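Long-range contacts in glycosyl transferase (Staphylococcus aureus, PDB 5U02), which belongs to the TarS glycosyl transferases and comprises a helical linker followed by two C-terminal domains of the E-set type, assembled as a trimer: residues Ala135-Lys140 with Asn158-Gly163; Lys209-Asp214 with Ser268-Ala273; Asp64-Val69 with His86-Lys91; Lys311-Met316 with Leu331-Lys336. All coordinates share one frame; numbering follows the deposited sequence.

Interaction 1: residues Ala135-Lys140 with Asn158-Gly163; sequences AKPKVK and NEFMIG
Lys138 and Glu159 face each other with CA atoms 5.3 Å apart near the open end of the hairpin of strands 138-146 and 150-159, and the touching parts run in nearly opposite directions, 165° apart. The backbone N of Lys138 donates to Glu159 O at 3.1 Å, whereas the return bond from Asn158 N to Lys138 O is weak. Farther out the chains separate, and a single water joins them, donating a hydrogen bond to Ala135 O and accepting one from Met161 N.

Pro137 lies alongside Phe160, the two side chains pointing the same way. Its CB sits 3.8 Å from the centroid of the Phe160 ring, 21° off the normal, in a CH-pi contact. CG of Phe160 is anti to the backbone N (chi1 -158°), which swings the ring beside the proline; Ile162 CG2 covers the opposite face. Val219 and Ile221 of strand 212-221 also touch Phe160. Ala135 CB meets Met161 CE at 3.9 Å.

At the open end of this beta hairpin, one sound and one weak backbone bond are thus supplemented by a proline-aromatic contact, and water satisfies polar backbone atoms where the two chains have parted.

Interaction 2: residues Lys209-Asp214 with Ser268-Ala273; sequences KEKIWD and SLYFTA
Lys211, which has the most surface buried by this contact, lies along the neighbouring strand beside Tyr270, both side chains pointing the same way. Bends at chi2 and chi3 carry Lys211 CD past Phe271 O at 3.7 Å and bring Lys211 NZ to Tyr270 OH in a weak hydrogen bond of 3.3 Å. Its backbone is held more firmly: Lys211 O accepts from Phe271 N at 2.9 Å.

Trp213 pairs with Leu269 through two backbone bonds. Trp213 N donates to Leu269 O at 2.9 Å. In return, Leu269 N donates to Trp213 O at 2.7 Å. The indole has CG anti to the carbonyl carbon (chi1 -62°) and presents an edge to Leu269 O, while Glu210 CB lies over one face. Its NE1 donates to Leu207 O and, weakly, to Glu210 O.

On the face that carries Ile212 and Tyr270, Ser268 OG donates to Asp214 OD1 at 2.6 Å, using the anti lone pair of the carboxylate oxygen. Arg176 and Arg229 form salt bridges to the same oxygen, which probably favours the ionised acid.

The two strands run antiparallel, at 162°, within the large antiparallel sheet of a domain assigned to the E-set clan. Strand 267-274 pairs on its other side with strand 252-260, whose Tyr254 stacks on Phe271, and strand 212-221 pairs also with strand 168-175.

Interaction 3: residues Asp64-Val69 with His86-Lys91; sequences DFIQAV and HYARAK
Arg89 reaches across the C-terminal part of helix 56-68, its side chain extended from CG to NE and crossing Ile66 at about a right angle. The guanidinium has several neighbours. Arg89 NH1 donates to Val69 O in a weak but fairly straight bond (3.3 Å, 163°), with that oxygen at the edge of the group and in its plane. Arg89 NE lies 3.3 Å from Ile66 O. The strongest partner is Asp74, whose carboxylate makes a salt bridge to NH2. Ile66 CG2 rests over the centre of one guanidinium face, about 4.0 Å above the plane.

The backbone carbonyl O of Arg89 accepts a weak bond from Gln67 NE2, at 3.3 Å. Gln67 also crosses Lys91, its NE2 packing 3.6 Å from Lys91 CE. Lys91 ends the helix in a Schellman motif, with positive phi and its N bonded to Ala88 O at 2.8 Å. Its side chain runs back toward Asp64, but NZ donates to Asn60 O; Asp64 OD1 stays 5.3 Å away from Lys91 NZ.

Beneath the polar groups, Ile66 CG1 meets Ala88 CB at 3.6 Å, next to Leu34 and Phe38 of helix 23-40.

Side chains from each segment therefore reach a carbonyl of the other, Arg89 to Val69 O and Gln67 to Arg89 O, both weakly: positive charge lies where the helix dipole would be expected to favour it, and the Asp74 salt bridge helps to fix the arginine's position.

Interaction 4: residues Lys311-Met316 with Leu331-Lys336; sequences KDDMIM and LSKDIK
Ile315 fills the middle of this contact and buries more surface than any other residue in it. Its CG1 is anti to the carbonyl carbon (chi1 -46°) and CG2 anti to the backbone N, which splits the branches between different partners. Ile315 CG2 turns to Leu331 CB and Ser332 OG, the latter at 3.7 Å, while Ile315 CD1 at the end of the other branch meets Ile335 CD1 at 4.0 Å.

Lys333 leaves its backbone with CG between the N and the carbonyl carbon (chi1 69°), then stays extended. It crosses Ile315 at about a right angle, laying Lys333 CE 3.8 Å from Ile315 CG1. Its NZ arrives opposite Asp313 and forms a long salt bridge to Asp313 OD2, 3.4 Å, whose hydrogen bond is weak. A water links the same two groups, donating to Asp313 OD1 and accepting from NZ, so both carboxylate oxygens are engaged.

Ser332 N donates to Met316 O at 2.8 Å. The hydroxyl OG of Ser332, like CG of Lys333, takes the position between N and carbonyl carbon and lies 2.8 Å from the O of a second water, which accepts from Met316 N.

Strand 313-323 thus packs against the loop that leads from strand 326-331 to helix 337-340. Val308 of strand 304-310 touches both Ile315 and Leu331. At the trimer interface, Met316 meets Met316 of both neighbouring subunits, and Ser332 of the second subunit packs on Asp313 and Met314.

In the fold
The four contacts follow one another along an elongated chain and none touches another. Interaction 3 belongs to the helical linker, interactions 1 and 2 to the first C-terminal domain and interaction 4 to the second; the centres of interactions 3 and 4 are about 80 Å apart. Interactions 1 and 2 reach the same sheet, one at a hairpin's open end and the other between strands distant in sequence, with centres about 28 Å apart and nearest atoms about 12 Å apart. Interaction 1 is also about 28 Å, centre to centre, from interaction 3. An imidazole, probably from the crystallisation liquor, lies about 3 Å from the Tyr270 side chain of interaction 2, whereas interaction 4 borders two neighbouring subunits.

Interaction 1: residues Ala135-Lys140 with Asn158-Gly163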
loop_
_atom_site.group_PDB
_atom_site.type_symbol
_atom_site.label_atom_id
_atom_site.label_comp_id
_atom_site.label_asym_id
_atom_site.label_seq_id
_atom_site.Cartn_x
_atom_site.Cartn_y
_atom_site.Cartn_z
ATOM N N ALA A 135 -3.516 -7.124 23.042
ATOM C CA ALA A 135 -2.237 -6.701 23.589
ATOM C C ALA A 135 -1.267 -6.335 22.468
ATOM O O ALA A 135 -1.485 -6.644 21.295
ATOM C CB ALA A 135 -1.650 -7.796 24.480
ATOM N N LYS A 136 -0.187 -5.660 22.845
ATOM C CA LYS A 136 0.794 -5.225 21.870
ATOM C C LYS A 136 1.522 -6.428 21.276
ATOM O O LYS A 136 1.872 -7.370 21.997
ATOM C CB LYS A 136 1.793 -4.270 22.516
ATOM C CG LYS A 136 2.107 -3.042 21.688
ATOM C CD LYS A 136 2.686 -1.932 22.541
ATOM C CE LYS A 136 4.200 -1.885 22.439
ATOM N NZ LYS A 136 4.752 -0.637 23.037
ATOM N N PRO A 137 1.746 -6.455 19.962
ATOM C CA PRO A 137 2.482 -7.575 19.367
ATOM C C PRO A 137 3.949 -7.546 19.750
ATOM O O PRO A 137 4.552 -6.486 19.915
ATOM C CB PRO A 137 2.322 -7.358 17.858
ATOM C CG PRO A 137 2.042 -5.905 17.718
ATOM C CD PRO A 137 1.216 -5.544 18.927
ATOM N N LYS A 138 4.522 -8.733 19.879
ATOM C CA LYS A 138 5.966 -8.871 20.007
ATOM C C LYS A 138 6.597 -8.858 18.623
ATOM O O LYS A 138 6.115 -9.526 17.703
ATOM C CB LYS A 138 6.325 -10.171 20.736
ATOM C CG LYS A 138 5.819 -10.251 22.164
ATOM C CD LYS A 138 6.649 -9.377 23.092
ATOM C CE LYS A 138 6.365 -9.699 24.553
ATOM N NZ LYS A 138 7.270 -8.958 25.483
ATOM N N VAL A 139 7.671 -8.085 18.468
ATOM C CA VAL A 139 8.328 -7.915 17.179
ATOM C C VAL A 139 9.784 -8.326 17.311
ATOM O O VAL A 139 10.460 -7.933 18.268
ATOM C CB VAL A 139 8.218 -6.466 16.673
ATOM C CG1 VAL A 139 8.965 -6.316 15.351
ATOM C CG2 VAL A 139 6.766 -6.074 16.506
ATOM N N LYS A 140 10.266 -9.110 16.350
ATOM C CA LYS A 140 11.679 -9.445 16.260
ATOM C C LYS A 140 12.190 -9.019 14.889
ATOM O O LYS A 140 11.560 -9.318 13.868
ATOM C CB LYS A 140 11.921 -10.942 16.502
ATOM C CG LYS A 140 13.389 -11.335 16.399
ATOM C CD LYS A 140 13.615 -12.832 16.255
ATOM C CE LYS A 140 15.094 -13.159 16.452
ATOM N NZ LYS A 140 15.362 -14.605 16.684
ATOM N N ASN A 158 6.256 -12.350 16.325
ATOM C CA ASN A 158 6.300 -13.688 16.909
ATOM C C ASN A 158 5.002 -14.024 17.631
ATOM O O ASN A 158 4.533 -15.167 17.575
ATOM C CB ASN A 158 7.492 -13.816 17.858
ATOM C CG ASN A 158 8.780 -14.168 17.133
ATOM O OD1 ASN A 158 8.771 -14.462 15.937
ATOM N ND2 ASN A 158 9.891 -14.162 17.860
ATOM N N GLU A 159 4.408 -13.050 18.315
ATOM C CA GLU A 159 3.163 -13.278 19.033
ATOM C C GLU A 159 2.219 -12.112 18.802
ATOM O O GLU A 159 2.613 -10.949 18.927
ATOM C CB GLU A 159 3.408 -13.479 20.531
ATOM C CG GLU A 159 3.866 -14.885 20.876
ATOM C CD GLU A 159 3.965 -15.122 22.369
ATOM O OE1 GLU A 159 3.372 -14.336 23.137
ATOM O OE2 GLU A 159 4.629 -16.100 22.773
ATOM N N PHE A 160 0.977 -12.439 18.459
ATOM C CA PHE A 160 -0.059 -11.454 18.187
ATOM C C PHE A 160 -1.392 -12.181 18.241
ATOM O O PHE A 160 -1.551 -13.234 17.614
ATOM C CB PHE A 160 0.147 -10.792 16.819
ATOM C CG PHE A 160 -0.525 -9.455 16.683
ATOM C CD1 PHE A 160 -0.978 -8.771 17.801
ATOM C CD2 PHE A 160 -0.725 -8.891 15.433
ATOM C CE1 PHE A 160 -1.604 -7.544 17.676
ATOM C CE2 PHE A 160 -1.348 -7.664 15.300
ATOM C CZ PHE A 160 -1.790 -6.989 16.425
ATOM N N MET A 161 -2.340 -11.634 18.995
ATOM C CA MET A 161 -3.604 -12.318 19.219
ATOM C C MET A 161 -4.559 -12.211 18.046
ATOM O O MET A 161 -5.753 -12.490 18.215
ATOM C CB MET A 161 -4.272 -11.790 20.489
ATOM C CG MET A 161 -3.757 -12.465 21.740
ATOM S SD MET A 161 -4.487 -11.784 23.231
ATOM C CE MET A 161 -4.407 -10.056 22.835
ATOM N N ILE A 162 -4.084 -11.825 16.864
ATOM C CA ILE A 162 -4.954 -11.700 15.701
ATOM C C ILE A 162 -4.181 -12.116 14.460
ATOM O O ILE A 162 -3.026 -11.712 14.268
ATOM C CB ILE A 162 -5.531 -10.277 15.558
ATOM C CG1 ILE A 162 -6.310 -10.146 14.241
ATOM C CG2 ILE A 162 -4.440 -9.247 15.676
ATOM C CD1 ILE A 162 -7.127 -8.874 14.096
ATOM N N GLY A 163 -4.822 -12.933 13.626
ATOM C CA GLY A 163 -4.168 -13.517 12.479
ATOM C C GLY A 163 -3.916 -12.528 11.358
ATOM O O GLY A 163 -4.459 -11.423 11.302
HETATM O O HOH W 1 -1.326 -9.764 21.189
#

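Interaction 2: residues Lys209-Asp214 with Ser268-Ala273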
loop_
_atom_site.group_PDB
_atom_site.type_symbol
_atom_site.label_atom_id
_atom_site.label_comp_id
_atom_site.label_asym_id
_atom_site.label_seq_id
_atom_site.Cartn_x
_atom_site.Cartn_y
_atom_site.Cartn_z
ATOM N N LYS A 209 16.327 16.785 8.430
ATOM C CA LYS A 209 15.607 17.553 9.438
ATOM C C LYS A 209 16.087 17.238 10.845
ATOM O O LYS A 209 16.049 18.109 11.721
ATOM C CB LYS A 209 14.109 17.285 9.327
ATOM C CG LYS A 209 13.526 17.626 7.975
ATOM C CD LYS A 209 12.138 17.029 7.829
ATOM C CE LYS A 209 11.463 17.509 6.556
ATOM N NZ LYS A 209 10.075 16.995 6.459
ATOM N N GLU A 210 16.518 16.004 11.091
ATOM C CA GLU A 210 16.967 15.597 12.415
ATOM C C GLU A 210 18.103 14.595 12.276
ATOM O O GLU A 210 18.280 13.962 11.233
ATOM C CB GLU A 210 15.828 14.989 13.250
ATOM C CG GLU A 210 14.568 15.844 13.346
ATOM C CD GLU A 210 14.697 16.969 14.351
ATOM O OE1 GLU A 210 15.483 16.823 15.314
ATOM O OE2 GLU A 210 14.010 17.997 14.175
ATOM N N LYS A 211 18.872 14.450 13.352
ATOM C CA LYS A 211 20.018 13.548 13.316
ATOM C C LYS A 211 19.634 12.133 13.727
ATOM O O LYS A 211 20.139 11.164 13.153
ATOM C CB LYS A 211 21.137 14.073 14.218
ATOM C CG LYS A 211 21.649 15.459 13.842
ATOM C CD LYS A 211 23.169 15.500 13.772
ATOM C CE LYS A 211 23.766 15.623 15.162
ATOM N NZ LYS A 211 25.196 16.057 15.145
ATOM N N ILE A 212 18.747 11.994 14.711
ATOM C CA ILE A 212 18.400 10.699 15.287
ATOM C C ILE A 212 17.006 10.305 14.819
ATOM O O ILE A 212 16.033 11.034 15.050
ATOM C CB ILE A 212 18.472 10.731 16.822
ATOM C CG1 ILE A 212 19.880 11.115 17.283
ATOM C CG2 ILE A 212 18.077 9.380 17.390
ATOM C CD1 ILE A 212 19.980 11.381 18.786
ATOM N N TRP A 213 16.908 9.140 14.179
ATOM C CA TRP A 213 15.645 8.580 13.713
ATOM C C TRP A 213 15.477 7.209 14.355
ATOM O O TRP A 213 16.255 6.291 14.078
ATOM C CB TRP A 213 15.612 8.482 12.186
ATOM C CG TRP A 213 15.722 9.809 11.487
ATOM C CD1 TRP A 213 16.872 10.441 11.104
ATOM C CD2 TRP A 213 14.641 10.668 11.090
ATOM N NE1 TRP A 213 16.573 11.636 10.495
ATOM C CE2 TRP A 213 15.211 11.798 10.473
ATOM C CE3 TRP A 213 13.249 10.588 11.195
ATOM C CZ2 TRP A 213 14.440 12.839 9.962
ATOM C CZ3 TRP A 213 12.483 11.630 10.690
ATOM C CH2 TRP A 213 13.081 12.737 10.081
ATOM N N ASP A 214 14.475 7.075 15.218
ATOM C CA ASP A 214 14.217 5.812 15.887
ATOM C C ASP A 214 13.220 4.996 15.073
ATOM O O ASP A 214 12.317 5.551 14.439
ATOM C CB ASP A 214 13.706 6.042 17.313
ATOM C CG ASP A 214 14.642 6.931 18.141
ATOM O OD1 ASP A 214 15.791 6.506 18.362
ATOM O OD2 ASP A 214 14.203 7.991 18.636
ATOM N N SER A 268 18.279 2.440 15.737
ATOM C CA SER A 268 17.997 3.788 15.271
ATOM C C SER A 268 18.921 4.109 14.103
ATOM O O SER A 268 19.851 3.358 13.794
ATOM C CB SER A 268 18.162 4.812 16.400
ATOM O OG SER A 268 17.255 4.553 17.459
ATOM N N LEU A 269 18.654 5.233 13.441
ATOM C CA LEU A 269 19.449 5.689 12.307
ATOM C C LEU A 269 20.035 7.059 12.618
ATOM O O LEU A 269 19.297 7.996 12.945
ATOM C CB LEU A 269 18.607 5.753 11.030
ATOM C CG LEU A 269 17.789 4.495 10.721
ATOM C CD1 LEU A 269 17.025 4.642 9.415
ATOM C CD2 LEU A 269 18.685 3.270 10.682
ATOM N N TYR A 270 21.357 7.174 12.506
ATOM C CA TYR A 270 22.067 8.425 12.746
ATOM C C TYR A 270 22.465 9.030 11.405
ATOM O O TYR A 270 23.136 8.373 10.599
ATOM C CB TYR A 270 23.295 8.185 13.625
ATOM C CG TYR A 270 23.955 9.436 14.159
ATOM C CD1 TYR A 270 23.407 10.132 15.228
ATOM C CD2 TYR A 270 25.144 9.905 13.613
ATOM C CE1 TYR A 270 24.018 11.274 15.729
ATOM C CE2 TYR A 270 25.760 11.047 14.106
ATOM C CZ TYR A 270 25.194 11.721 15.159
ATOM O OH TYR A 270 25.807 12.849 15.647
ATOM N N PHE A 271 22.054 10.277 11.177
ATOM C CA PHE A 271 22.299 11.000 9.933
ATOM C C PHE A 271 23.083 12.268 10.247
ATOM O O PHE A 271 22.606 13.124 11.001
ATOM C CB PHE A 271 20.977 11.337 9.237
ATOM C CG PHE A 271 21.141 11.994 7.896
ATOM C CD1 PHE A 271 21.468 11.244 6.779
ATOM C CD2 PHE A 271 20.956 13.363 7.750
ATOM C CE1 PHE A 271 21.618 11.845 5.541
ATOM C CE2 PHE A 271 21.101 13.974 6.510
ATOM C CZ PHE A 271 21.430 13.215 5.403
ATOM N N THR A 272 24.283 12.387 9.677
ATOM C CA THR A 272 25.133 13.535 9.960
ATOM C C THR A 272 26.080 13.783 8.792
ATOM O O THR A 272 26.373 12.886 7.994
ATOM C CB THR A 272 25.928 13.344 11.257
ATOM O OG1 THR A 272 26.452 14.608 11.678
ATOM C CG2 THR A 272 27.082 12.374 11.044
ATOM N N ALA A 273 26.561 15.021 8.708
ATOM C CA ALA A 273 27.441 15.436 7.626
ATOM C C ALA A 273 28.833 14.834 7.781
ATOM O O ALA A 273 29.285 14.528 8.887
ATOM C CB ALA A 273 27.547 16.961 7.579
#

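Interaction 3: residues Asp64-Val69 with His86-Lys91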
loop_
_atom_site.group_PDB
_atom_site.type_symbol
_atom_site.label_atom_id
_atom_site.label_comp_id
_atom_site.label_asym_id
_atom_site.label_seq_id
_atom_site.Cartn_x
_atom_site.Cartn_y
_atom_site.Cartn_z
ATOM N N ASP A 64 -9.273 -26.724 41.207
ATOM C CA ASP A 64 -9.719 -26.566 42.588
ATOM C C ASP A 64 -9.350 -25.193 43.137
ATOM O O ASP A 64 -10.103 -24.619 43.931
ATOM C CB ASP A 64 -9.125 -27.671 43.464
ATOM C CG ASP A 64 -9.918 -27.900 44.742
ATOM O OD1 ASP A 64 -9.713 -28.950 45.388
ATOM O OD2 ASP A 64 -10.752 -27.041 45.096
ATOM N N PHE A 65 -8.203 -24.652 42.723
ATOM C CA PHE A 65 -7.825 -23.304 43.135
ATOM C C PHE A 65 -8.741 -22.261 42.501
ATOM O O PHE A 65 -9.291 -21.400 43.197
ATOM C CB PHE A 65 -6.354 -23.056 42.787
ATOM C CG PHE A 65 -5.993 -21.604 42.602
ATOM C CD1 PHE A 65 -5.434 -21.170 41.412
ATOM C CD2 PHE A 65 -6.195 -20.680 43.615
ATOM C CE1 PHE A 65 -5.089 -19.843 41.232
ATOM C CE2 PHE A 65 -5.858 -19.348 43.437
ATOM C CZ PHE A 65 -5.304 -18.932 42.243
ATOM N N ILE A 66 -8.929 -22.327 41.180
ATOM C CA ILE A 66 -9.827 -21.389 40.515
ATOM C C ILE A 66 -11.283 -21.636 40.909
ATOM O O ILE A 66 -12.118 -20.732 40.793
ATOM C CB ILE A 66 -9.617 -21.458 38.987
ATOM C CG1 ILE A 66 -8.175 -21.087 38.633
ATOM C CG2 ILE A 66 -10.557 -20.517 38.243
ATOM C CD1 ILE A 66 -7.808 -19.662 38.975
ATOM N N GLN A 67 -11.613 -22.834 41.400
ATOM C CA GLN A 67 -12.955 -23.060 41.931
ATOM C C GLN A 67 -13.220 -22.208 43.166
ATOM O O GLN A 67 -14.376 -21.885 43.460
ATOM C CB GLN A 67 -13.154 -24.541 42.263
ATOM C CG GLN A 67 -13.807 -25.349 41.153
ATOM C CD GLN A 67 -13.510 -26.833 41.256
ATOM O OE1 GLN A 67 -13.086 -27.323 42.303
ATOM N NE2 GLN A 67 -13.735 -27.556 40.165
ATOM N N ALA A 68 -12.166 -21.830 43.893
ATOM C CA ALA A 68 -12.334 -21.093 45.139
ATOM C C ALA A 68 -12.675 -19.627 44.918
ATOM O O ALA A 68 -13.274 -19.006 45.803
ATOM C CB ALA A 68 -11.069 -21.200 45.989
ATOM N N VAL A 69 -12.307 -19.056 43.776
ATOM C CA VAL A 69 -12.593 -17.648 43.513
ATOM C C VAL A 69 -13.965 -17.546 42.856
ATOM O O VAL A 69 -14.289 -18.343 41.964
ATOM C CB VAL A 69 -11.499 -16.997 42.652
ATOM C CG1 VAL A 69 -10.276 -16.701 43.498
ATOM C CG2 VAL A 69 -11.120 -17.893 41.495
ATOM N N HIS A 86 -12.466 -19.887 33.091
ATOM C CA HIS A 86 -13.628 -20.734 32.849
ATOM C C HIS A 86 -13.218 -22.188 32.638
ATOM O O HIS A 86 -13.752 -23.094 33.289
ATOM C CB HIS A 86 -14.409 -20.188 31.650
ATOM C CG HIS A 86 -15.281 -21.196 30.969
ATOM N ND1 HIS A 86 -14.805 -22.067 30.013
ATOM C CD2 HIS A 86 -16.602 -21.464 31.097
ATOM C CE1 HIS A 86 -15.794 -22.832 29.585
ATOM N NE2 HIS A 86 -16.895 -22.486 30.227
ATOM N N TYR A 87 -12.257 -22.434 31.744
ATOM C CA TYR A 87 -11.776 -23.796 31.538
ATOM C C TYR A 87 -10.963 -24.318 32.715
ATOM O O TYR A 87 -10.727 -25.529 32.790
ATOM C CB TYR A 87 -10.944 -23.885 30.257
ATOM C CG TYR A 87 -11.722 -23.558 29.004
ATOM C CD1 TYR A 87 -12.824 -24.314 28.628
ATOM C CD2 TYR A 87 -11.346 -22.500 28.191
ATOM C CE1 TYR A 87 -13.536 -24.014 27.481
ATOM C CE2 TYR A 87 -12.048 -22.194 27.048
ATOM C CZ TYR A 87 -13.139 -22.953 26.697
ATOM O OH TYR A 87 -13.829 -22.638 25.556
ATOM N N ALA A 88 -10.524 -23.445 33.626
ATOM C CA ALA A 88 -9.882 -23.918 34.847
ATOM C C ALA A 88 -10.892 -24.600 35.760
ATOM O O ALA A 88 -10.703 -25.757 36.152
ATOM C CB ALA A 88 -9.199 -22.761 35.573
ATOM N N ARG A 89 -11.976 -23.897 36.106
ATOM C CA ARG A 89 -13.030 -24.505 36.913
ATOM C C ARG A 89 -13.567 -25.766 36.250
ATOM O O ARG A 89 -13.893 -26.744 36.931
ATOM C CB ARG A 89 -14.166 -23.510 37.147
ATOM C CG ARG A 89 -13.784 -22.281 37.946
ATOM C CD ARG A 89 -15.005 -21.417 38.216
ATOM N NE ARG A 89 -14.645 -20.123 38.785
ATOM C CZ ARG A 89 -14.341 -19.051 38.061
ATOM N NH1 ARG A 89 -14.022 -17.910 38.658
ATOM N NH2 ARG A 89 -14.352 -19.119 36.737
ATOM N N ALA A 90 -13.661 -25.760 34.923
ATOM C CA ALA A 90 -14.123 -26.924 34.180
ATOM C C ALA A 90 -13.040 -27.978 33.999
ATOM O O ALA A 90 -13.334 -29.046 33.451
ATOM C CB ALA A 90 -14.661 -26.494 32.813
ATOM N N LYS A 91 -11.819 -27.706 34.453
ATOM C CA LYS A 91 -10.673 -28.608 34.317
ATOM C C LYS A 91 -10.617 -29.212 32.916
ATOM O O LYS A 91 -10.529 -30.423 32.716
ATOM C CB LYS A 91 -10.693 -29.683 35.399
ATOM C CG LYS A 91 -11.097 -29.140 36.757
ATOM C CD LYS A 91 -10.873 -30.156 37.857
ATOM C CE LYS A 91 -10.887 -29.486 39.223
ATOM N NZ LYS A 91 -9.970 -30.147 40.191
#

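Interaction 4: residues Lys311-Met316 with Leu331-Lys336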
loop_
_atom_site.group_PDB
_atom_site.type_symbol
_atom_site.label_atom_id
_atom_site.label_comp_id
_atom_site.label_asym_id
_atom_site.label_seq_id
_atom_site.Cartn_x
_atom_site.Cartn_y
_atom_site.Cartn_z
ATOM N N LYS A 311 36.131 14.458 -17.214
ATOM C CA LYS A 311 35.554 15.633 -17.855
ATOM C C LYS A 311 35.338 15.432 -19.351
ATOM O O LYS A 311 34.493 16.114 -19.942
ATOM C CB LYS A 311 36.439 16.853 -17.591
ATOM C CG LYS A 311 35.875 18.171 -18.086
ATOM C CD LYS A 311 36.733 18.750 -19.191
ATOM C CE LYS A 311 36.248 20.130 -19.595
ATOM N NZ LYS A 311 35.186 20.050 -20.634
ATOM N N ASP A 312 36.055 14.496 -19.973
ATOM C CA ASP A 312 35.812 14.198 -21.378
ATOM C C ASP A 312 35.897 12.699 -21.661
ATOM O O ASP A 312 36.208 12.299 -22.787
ATOM C CB ASP A 312 36.788 14.962 -22.275
ATOM C CG ASP A 312 36.214 15.241 -23.656
ATOM O OD1 ASP A 312 35.006 15.552 -23.746
ATOM O OD2 ASP A 312 36.969 15.154 -24.651
ATOM N N ASP A 313 35.614 11.860 -20.667
ATOM C CA ASP A 313 35.696 10.416 -20.856
ATOM C C ASP A 313 34.938 9.734 -19.727
ATOM O O ASP A 313 34.687 10.332 -18.676
ATOM C CB ASP A 313 37.155 9.946 -20.904
ATOM C CG ASP A 313 37.300 8.530 -21.412
ATOM O OD1 ASP A 313 36.415 8.064 -22.156
ATOM O OD2 ASP A 313 38.310 7.884 -21.071
ATOM N N MET A 314 34.564 8.475 -19.956
ATOM C CA MET A 314 33.895 7.690 -18.927
ATOM C C MET A 314 34.335 6.236 -19.044
ATOM O O MET A 314 34.696 5.767 -20.125
ATOM C CB MET A 314 32.358 7.841 -19.008
ATOM C CG MET A 314 31.605 7.143 -20.157
ATOM S SD MET A 314 31.322 5.376 -19.944
ATOM C CE MET A 314 30.290 5.373 -18.491
ATOM N N ILE A 315 34.340 5.539 -17.909
ATOM C CA ILE A 315 34.757 4.143 -17.837
ATOM C C ILE A 315 33.766 3.385 -16.964
ATOM O O ILE A 315 33.482 3.801 -15.835
ATOM C CB ILE A 315 36.182 3.981 -17.272
ATOM C CG1 ILE A 315 37.154 4.971 -17.914
ATOM C CG2 ILE A 315 36.679 2.552 -17.488
ATOM C CD1 ILE A 315 38.529 4.948 -17.289
ATOM N N MET A 316 33.244 2.279 -17.491
ATOM C CA MET A 316 32.365 1.389 -16.749
ATOM C C MET A 316 33.186 0.432 -15.896
ATOM O O MET A 316 34.380 0.218 -16.126
ATOM C CB MET A 316 31.472 0.585 -17.697
ATOM C CG MET A 316 30.457 1.407 -18.484
ATOM S SD MET A 316 29.169 2.097 -17.429
ATOM C CE MET A 316 28.489 0.609 -16.700
ATOM N N LEU A 331 37.380 -1.890 -13.314
ATOM C CA LEU A 331 37.082 -1.103 -14.501
ATOM C C LEU A 331 37.159 -1.957 -15.763
ATOM O O LEU A 331 37.804 -3.009 -15.801
ATOM C CB LEU A 331 38.051 0.073 -14.618
ATOM C CG LEU A 331 38.000 1.105 -13.499
ATOM C CD1 LEU A 331 39.108 2.118 -13.684
ATOM C CD2 LEU A 331 36.642 1.785 -13.493
ATOM N N SER A 332 36.494 -1.477 -16.819
ATOM C CA SER A 332 36.473 -2.184 -18.094
ATOM C C SER A 332 37.743 -1.980 -18.906
ATOM O O SER A 332 37.944 -2.690 -19.899
ATOM C CB SER A 332 35.271 -1.739 -18.925
ATOM O OG SER A 332 35.435 -0.404 -19.366
ATOM N N LYS A 333 38.594 -1.032 -18.518
ATOM C CA LYS A 333 39.860 -0.798 -19.196
ATOM C C LYS A 333 40.833 -0.180 -18.203
ATOM O O LYS A 333 40.476 0.144 -17.068
ATOM C CB LYS A 333 39.682 0.107 -20.420
ATOM C CG LYS A 333 39.328 1.543 -20.076
ATOM C CD LYS A 333 39.404 2.439 -21.302
ATOM C CE LYS A 333 39.247 3.899 -20.915
ATOM N NZ LYS A 333 39.412 4.814 -22.083
ATOM N N ASP A 334 42.077 -0.018 -18.643
ATOM C CA ASP A 334 43.086 0.610 -17.804
ATOM C C ASP A 334 42.836 2.110 -17.691
ATOM O O ASP A 334 42.309 2.749 -18.607
ATOM C CB ASP A 334 44.487 0.365 -18.368
ATOM C CG ASP A 334 44.993 -1.036 -18.097
ATOM O OD1 ASP A 334 44.365 -1.756 -17.294
ATOM O OD2 ASP A 334 46.029 -1.415 -18.682
ATOM N N ILE A 335 43.226 2.678 -16.556
ATOM C CA ILE A 335 43.176 4.119 -16.364
ATOM C C ILE A 335 44.555 4.588 -15.920
ATOM O O ILE A 335 45.135 4.031 -14.981
ATOM C CB ILE A 335 42.084 4.537 -15.358
ATOM C CG1 ILE A 335 42.047 6.063 -15.219
ATOM C CG2 ILE A 335 42.273 3.852 -14.001
ATOM C CD1 ILE A 335 40.848 6.576 -14.441
ATOM N N LYS A 336 45.094 5.580 -16.621
ATOM C CA LYS A 336 46.387 6.131 -16.251
ATOM C C LYS A 336 46.286 6.859 -14.917
ATOM O O LYS A 336 45.238 7.405 -14.559
ATOM C CB LYS A 336 46.897 7.078 -17.337
ATOM C CG LYS A 336 47.178 6.386 -18.661
ATOM C CD LYS A 336 47.579 7.377 -19.737
ATOM C CE LYS A 336 47.927 6.664 -21.035
ATOM N NZ LYS A 336 46.780 5.862 -21.552
HETATM O O HOH W 2 37.435 6.158 -24.026
HETATM O O HOH W 3 33.917 1.706 -20.531
#